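Local coordinates for Ddb_g0293866 (Dictyostelium discoideum, PDB 5LW6), which binds ADP-ribose through this macrodomain, one part of a larger protein that probably takes part in sensing DNA damage, at residues A[130-133]-A[134-137]; A[159-162]-A[163-167]. One frame throughout, in Å; residues are numbered along the deposited sequence.

Interaction 1 (A[130-133]-A[134-137]); sequences IENS and NSLE
Asn132 meets Ser135 through both backbone and side chain. Its carbonyl O accepts the Ser135 N-H at 3.1 Å, closing a type I beta turn from Asn132 to Ser135, with the donor standing well above the carbonyl plane. In return Ser135 OG takes the Asn132 N-H at 3.0 Å. With chi1 at -70°, that hydroxyl sits beside its own backbone N and also comes within 3.2 Å of Glu131 CB. The Asn132 side chain folds over the turn: chi1 of 59° holds CG between N and the carbonyl carbon, and OD1 receives the Asn134 N-H at 2.8 Å, in the carbonyl plane and on a lone pair. This is an Asx turn laid over the beta turn, just where the chain leaves strand 125-130, an outermost strand of the macrodomain sheet. Asn134 brings its CB within 3.6 Å of Asn132 OD1 and leans outward on Lys161 and Gln162; with an alanine here the backbone bond could remain, but the loss of the amide would probably open a gap between turn and helix. Farther along, Glu137 reaches back with its chain extended beyond CG, its CD 3.9 Å from Ile130 CB. Its OE2 takes the Glu131 N-H at 2.7 Å, the donor lying 46° above the carboxylate plane. The Glu131 carboxylate turns away to a salt bridge with Lys102.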
ATOM      1  N   ILE A 130       1.798 -10.292   9.645  1.00 14.81           N
ATOM      2  CA  ILE A 130       1.250  -9.552  10.758  1.00 16.09           C
ATOM      3  C   ILE A 130       0.011 -10.285  11.260  1.00 17.19           C
ATOM      4  O   ILE A 130      -0.648 -10.998  10.488  1.00 15.45           O
ATOM      5  CB  ILE A 130       0.971  -8.064  10.366  1.00 16.44           C
ATOM      6  CG1 ILE A 130      -0.065  -7.953   9.222  1.00 16.11           C
ATOM      7  CG2 ILE A 130       2.305  -7.395   9.988  1.00 16.28           C
ATOM      8  CD1 ILE A 130      -0.747  -6.610   9.094  1.00 17.79           C
ATOM      9  N   GLU A 131      -0.332 -10.129  12.536  1.00 18.07           N
ATOM     10  CA  GLU A 131      -1.432 -10.889  13.072  1.00 21.36           C
ATOM     11  C   GLU A 131      -2.770 -10.500  12.460  1.00 20.30           C
ATOM     12  O   GLU A 131      -3.550 -11.372  12.095  1.00 21.88           O
ATOM     13  CB  GLU A 131      -1.449 -10.736  14.595  1.00 27.61           C
ATOM     14  CG  GLU A 131      -2.665 -11.337  15.260  1.00 38.70           C
ATOM     15  CD  GLU A 131      -2.597 -12.853  15.336  1.00 48.53           C
ATOM     16  OE1 GLU A 131      -1.465 -13.408  15.241  1.00 50.19           O
ATOM     17  OE2 GLU A 131      -3.682 -13.465  15.522  1.00 60.19           O
ATOM     18  N   ASN A 132      -3.025  -9.202  12.362  1.00 18.88           N
ATOM     19  CA  ASN A 132      -4.292  -8.647  11.789  1.00 19.48           C
ATOM     20  C   ASN A 132      -4.084  -7.232  11.386  1.00 18.69           C
ATOM     21  O   ASN A 132      -3.007  -6.691  11.634  1.00 16.18           O
ATOM     22  CB  ASN A 132      -5.464  -8.712  12.746  1.00 20.01           C
ATOM     23  CG  ASN A 132      -5.229  -7.969  14.030  1.00 22.52           C
ATOM     24  OD1 ASN A 132      -5.159  -6.749  14.058  1.00 23.43           O
ATOM     25  ND2 ASN A 132      -5.024  -8.726  15.108  1.00 28.10           N
ATOM     26  N   SER A 133      -5.062  -6.617  10.727  1.00 17.70           N
ATOM     27  CA  SER A 133      -4.826  -5.290  10.151  1.00 16.60           C
ATOM     28  C   SER A 133      -4.541  -4.189  11.183  1.00 16.97           C
ATOM     29  O   SER A 133      -4.059  -3.111  10.824  1.00 17.36           O
ATOM     30  CB  SER A 133      -6.051  -4.861   9.281  1.00 19.47           C
ATOM     31  OG  SER A 133      -7.153  -4.561  10.115  1.00 19.66           O
ATOM     32  N   ASN A 134      -4.828  -4.453  12.462  1.00 16.30           N
ATOM     33  CA  ASN A 134      -4.585  -3.432  13.497  1.00 15.91           C
ATOM     34  C   ASN A 134      -3.394  -3.756  14.403  1.00 16.32           C
ATOM     35  O   ASN A 134      -3.200  -3.072  15.359  1.00 16.43           O
ATOM     36  CB  ASN A 134      -5.853  -3.188  14.324  1.00 16.53           C
ATOM     37  CG  ASN A 134      -6.902  -2.409  13.521  1.00 16.51           C
ATOM     38  OD1 ASN A 134      -8.004  -2.897  13.280  1.00 18.62           O
ATOM     39  ND2 ASN A 134      -6.557  -1.272  13.103  1.00 13.82           N
ATOM     40  N   SER A 135      -2.595  -4.746  14.043  1.00 15.32           N
ATOM     41  CA  SER A 135      -1.486  -5.163  14.901  1.00 16.79           C
ATOM     42  C   SER A 135      -0.429  -4.114  15.054  1.00 17.79           C
ATOM     43  O   SER A 135      -0.038  -3.524  14.082  1.00 17.30           O
ATOM     44  CB  SER A 135      -0.727  -6.393  14.323  1.00 18.57           C
ATOM     45  OG  SER A 135      -1.542  -7.522  14.408  1.00 24.06           O
ATOM     46  N   LEU A 136       0.141  -3.988  16.267  1.00 15.51           N
ATOM     47  CA  LEU A 136       1.159  -2.977  16.444  1.00 16.36           C
ATOM     48  C   LEU A 136       2.461  -3.266  15.769  1.00 18.00           C
ATOM     49  O   LEU A 136       3.266  -2.325  15.506  1.00 16.54           O
ATOM     50  CB  LEU A 136       1.396  -2.654  17.939  1.00 18.60           C
ATOM     51  CG  LEU A 136       0.338  -1.722  18.538  1.00 20.74           C
ATOM     52  CD1 LEU A 136       0.562  -1.586  20.039  1.00 22.79           C
ATOM     53  CD2 LEU A 136       0.383  -0.333  17.926  1.00 23.42           C
ATOM     54  N   GLU A 137       2.732  -4.549  15.506  1.00 18.96           N
ATOM     55  CA  GLU A 137       4.006  -4.957  14.883  1.00 20.53           C
ATOM     56  C   GLU A 137       4.208  -4.383  13.497  1.00 21.54           C
ATOM     57  O   GLU A 137       5.280  -4.344  12.988  1.00 19.17           O
ATOM     58  CB  GLU A 137       4.044  -6.499  14.809  1.00 26.48           C
ATOM     59  CG  GLU A 137       2.868  -7.016  13.942  1.00 31.00           C
ATOM     60  CD  GLU A 137       2.745  -8.531  13.787  1.00 39.90           C
ATOM     61  OE1 GLU A 137       3.745  -9.168  13.269  1.00 48.32           O
ATOM     62  OE2 GLU A 137       1.640  -9.061  14.122  1.00 27.62           O
TER

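Interaction 2 (A[159-162]-A[163-167]); sequences QNKQ and LYEML
Asn160 lays its side-chain amide along one side of the Tyr164 ring, OD1 3.5 Å from CD1 and ND2 3.5 Å from CE1, the two planes 36° apart. The Asn160 carbonyl O lies at the ring edge, near its plane, and accepts the Tyr164 N-H almost straight on at 3.1 Å. A water joins the far ends, taking a bond from Asn160 ND2 and pairing with Tyr164 OH. On the outer face Lys161 runs extended, chi1 177°, and bends only at chi4, which brings NZ to the syn lone pair of Glu165 OE1, a salt bridge short at 2.5 Å. Gln162, bent at chi2, passes obliquely over Met166, a selenomethionine, with NE2 3.6 Å from its SE. In the second shell, Thr157 N holds Asn160 OD1, and Phe172 meets the Tyr164 ring edge-to-face; Leu163 and Met166 rest on Leu205 of helix 204-207. Asn160 occupies the N-cap position, though its side chain makes no capping bond. The i to i+4 backbone bonds onto Tyr164, Glu165 and Met166, with the salt bridge at the same spacing, mark the opening turns of an amphipathic alpha helix.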
ATOM      1  N   GLN A 159     -10.632  -1.284  10.009  1.00 16.53           N
ATOM      2  CA  GLN A 159      -9.380  -2.002   9.740  1.00 16.96           C
ATOM      3  C   GLN A 159      -8.102  -1.190   9.885  1.00 15.04           C
ATOM      4  O   GLN A 159      -7.000  -1.778   9.894  1.00 15.04           O
ATOM      5  CB  GLN A 159      -9.432  -2.578   8.335  1.00 19.89           C
ATOM      6  CG  GLN A 159     -10.334  -3.804   8.251  1.00 21.87           C
ATOM      7  CD  GLN A 159     -11.821  -3.493   8.364  1.00 23.61           C
ATOM      8  OE1 GLN A 159     -12.354  -2.574   7.747  1.00 25.71           O
ATOM      9  NE2 GLN A 159     -12.486  -4.264   9.161  1.00 27.20           N
ATOM     10  N   ASN A 160      -8.221   0.126   9.905  1.00 13.49           N
ATOM     11  CA  ASN A 160      -7.035   0.994  10.149  1.00 13.60           C
ATOM     12  C   ASN A 160      -7.242   1.937  11.308  1.00 13.82           C
ATOM     13  O   ASN A 160      -6.578   2.928  11.448  1.00 13.64           O
ATOM     14  CB  ASN A 160      -6.583   1.698   8.870  1.00 14.04           C
ATOM     15  CG  ASN A 160      -7.610   2.634   8.306  1.00 14.92           C
ATOM     16  OD1 ASN A 160      -8.559   3.032   8.987  1.00 14.89           O
ATOM     17  ND2 ASN A 160      -7.405   3.030   7.073  1.00 14.58           N
ATOM     18  N   LYS A 161      -8.119   1.541  12.206  1.00 14.58           N
ATOM     19  CA  LYS A 161      -8.344   2.283  13.438  1.00 15.94           C
ATOM     20  C   LYS A 161      -7.079   2.576  14.192  1.00 13.65           C
ATOM     21  O   LYS A 161      -6.850   3.685  14.647  1.00 15.43           O
ATOM     22  CB  LYS A 161      -9.325   1.433  14.297  1.00 17.79           C
ATOM     23  CG  LYS A 161      -9.643   2.002  15.679  1.00 22.98           C
ATOM     24  CD  LYS A 161     -10.628   1.053  16.364  1.00 27.13           C
ATOM     25  CE  LYS A 161     -11.287   1.665  17.627  1.00 31.74           C
ATOM     26  NZ  LYS A 161     -10.280   2.140  18.587  1.00 36.64           N
ATOM     27  N   GLN A 162      -6.203   1.591  14.280  1.00 13.31           N
ATOM     28  CA  GLN A 162      -4.974   1.738  15.145  1.00 12.94           C
ATOM     29  C   GLN A 162      -4.029   2.758  14.583  1.00 11.60           C
ATOM     30  O   GLN A 162      -3.550   3.614  15.286  1.00 13.25           O
ATOM     31  CB  GLN A 162      -4.283   0.402  15.318  1.00 14.52           C
ATOM     32  CG  GLN A 162      -2.997   0.412  16.070  1.00 17.39           C
ATOM     33  CD  GLN A 162      -3.177   0.865  17.514  1.00 19.08           C
ATOM     34  OE1 GLN A 162      -4.077   0.415  18.232  1.00 17.98           O
ATOM     35  NE2 GLN A 162      -2.364   1.813  17.916  1.00 19.72           N
ATOM     36  N   LEU A 163      -3.845   2.695  13.253  1.00 11.79           N
ATOM     37  CA  LEU A 163      -3.115   3.730  12.551  1.00 11.81           C
ATOM     38  C   LEU A 163      -3.665   5.137  12.820  1.00 12.27           C
ATOM     39  O   LEU A 163      -2.913   6.019  13.165  1.00 11.91           O
ATOM     40  CB  LEU A 163      -3.058   3.413  11.070  1.00 13.09           C
ATOM     41  CG  LEU A 163      -2.448   4.476  10.181  1.00 14.85           C
ATOM     42  CD1 LEU A 163      -0.910   4.559  10.332  1.00 16.05           C
ATOM     43  CD2 LEU A 163      -2.860   4.223   8.746  1.00 17.55           C
ATOM     44  N   TYR A 164      -4.966   5.302  12.666  1.00 11.06           N
ATOM     45  CA  TYR A 164      -5.618   6.599  12.820  1.00 12.11           C
ATOM     46  C   TYR A 164      -5.502   7.101  14.257  1.00 14.40           C
ATOM     47  O   TYR A 164      -5.234   8.268  14.425  1.00 14.21           O
ATOM     48  CB  TYR A 164      -7.079   6.531  12.371  1.00 11.33           C
ATOM     49  CG  TYR A 164      -7.228   6.793  10.885  1.00 11.89           C
ATOM     50  CD1 TYR A 164      -6.804   5.890   9.915  1.00 10.62           C
ATOM     51  CD2 TYR A 164      -7.708   8.016  10.408  1.00 11.89           C
ATOM     52  CE1 TYR A 164      -6.911   6.186   8.580  1.00 12.40           C
ATOM     53  CE2 TYR A 164      -7.803   8.293   9.079  1.00 12.46           C
ATOM     54  CZ  TYR A 164      -7.394   7.395   8.146  1.00 13.89           C
ATOM     55  OH  TYR A 164      -7.430   7.699   6.794  1.00 13.74           O
ATOM     56  N   GLU A 165      -5.581   6.205  15.253  1.00 14.73           N
ATOM     57  CA  GLU A 165      -5.374   6.643  16.640  1.00 16.89           C
ATOM     58  C   GLU A 165      -3.986   7.193  16.882  1.00 16.46           C
ATOM     59  O   GLU A 165      -3.802   8.180  17.570  1.00 18.69           O
ATOM     60  CB  GLU A 165      -5.724   5.510  17.541  1.00 20.61           C
ATOM     61  CG  GLU A 165      -7.221   5.501  17.518  1.00 25.66           C
ATOM     62  CD  GLU A 165      -7.925   4.353  18.169  1.00 34.61           C
ATOM     63  OE1 GLU A 165      -9.132   4.269  17.869  1.00 40.71           O
ATOM     64  OE2 GLU A 165      -7.353   3.555  18.951  1.00 39.65           O
HETATM   65  N   MSE A 166      -3.026   6.626  16.181  1.00 14.02           N
HETATM   66  CA  MSE A 166      -1.685   7.026  16.269  1.00 15.29           C
HETATM   67  C   MSE A 166      -1.408   8.350  15.583  1.00 15.47           C
HETATM   68  O   MSE A 166      -0.514   9.001  15.957  1.00 17.23           O
HETATM   69  CB  MSE A 166      -0.801   5.901  15.689  1.00 15.31           C
HETATM   70  CG  MSE A 166      -0.919   4.641  16.538  1.00 17.24           C
HETATM   71 SE   MSE A 166      -0.072   3.132  15.513  1.00 21.25          SE
HETATM   72  CE  MSE A 166       1.779   3.581  16.004  1.00 21.16           C
ATOM     73  N   LEU A 167      -2.198   8.702  14.569  1.00 15.60           N
ATOM     74  CA  LEU A 167      -2.046   9.931  13.764  1.00 15.84           C
ATOM     75  C   LEU A 167      -2.830  11.080  14.400  1.00 18.52           C
ATOM     76  O   LEU A 167      -2.507  12.236  14.144  1.00 20.84           O
ATOM     77  CB  LEU A 167      -2.600   9.712  12.338  1.00 16.45           C
ATOM     78  CG  LEU A 167      -1.770   8.767  11.445  1.00 17.04           C
ATOM     79  CD1 LEU A 167      -2.546   8.222  10.264  1.00 17.56           C
ATOM     80  CD2 LEU A 167      -0.503   9.489  10.998  1.00 19.19           C
TER
HETATM   81  O   HOH W   1      -8.610   5.407   5.626  1.00 12.86           O

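Overall arrangement
Following the chain from the N terminus, strand 125-130 ends at Ile130 and runs straight into interaction 1, which closes a small loop. The chain then crosses into the sheet as strand 145-149 and emerges to interaction 2, the start of helix 161-167. The two contacts are therefore in series, neither nested nor crossed, with centres about 11 Å apart on the same side of the chain's centre. They also touch: Ser133 OG makes a probable hydrogen bond to Gln159 O, 2.8 Å away, just before the helix begins. Together they join the loop after an outermost strand of the sheet to the helix that follows strand 145-149.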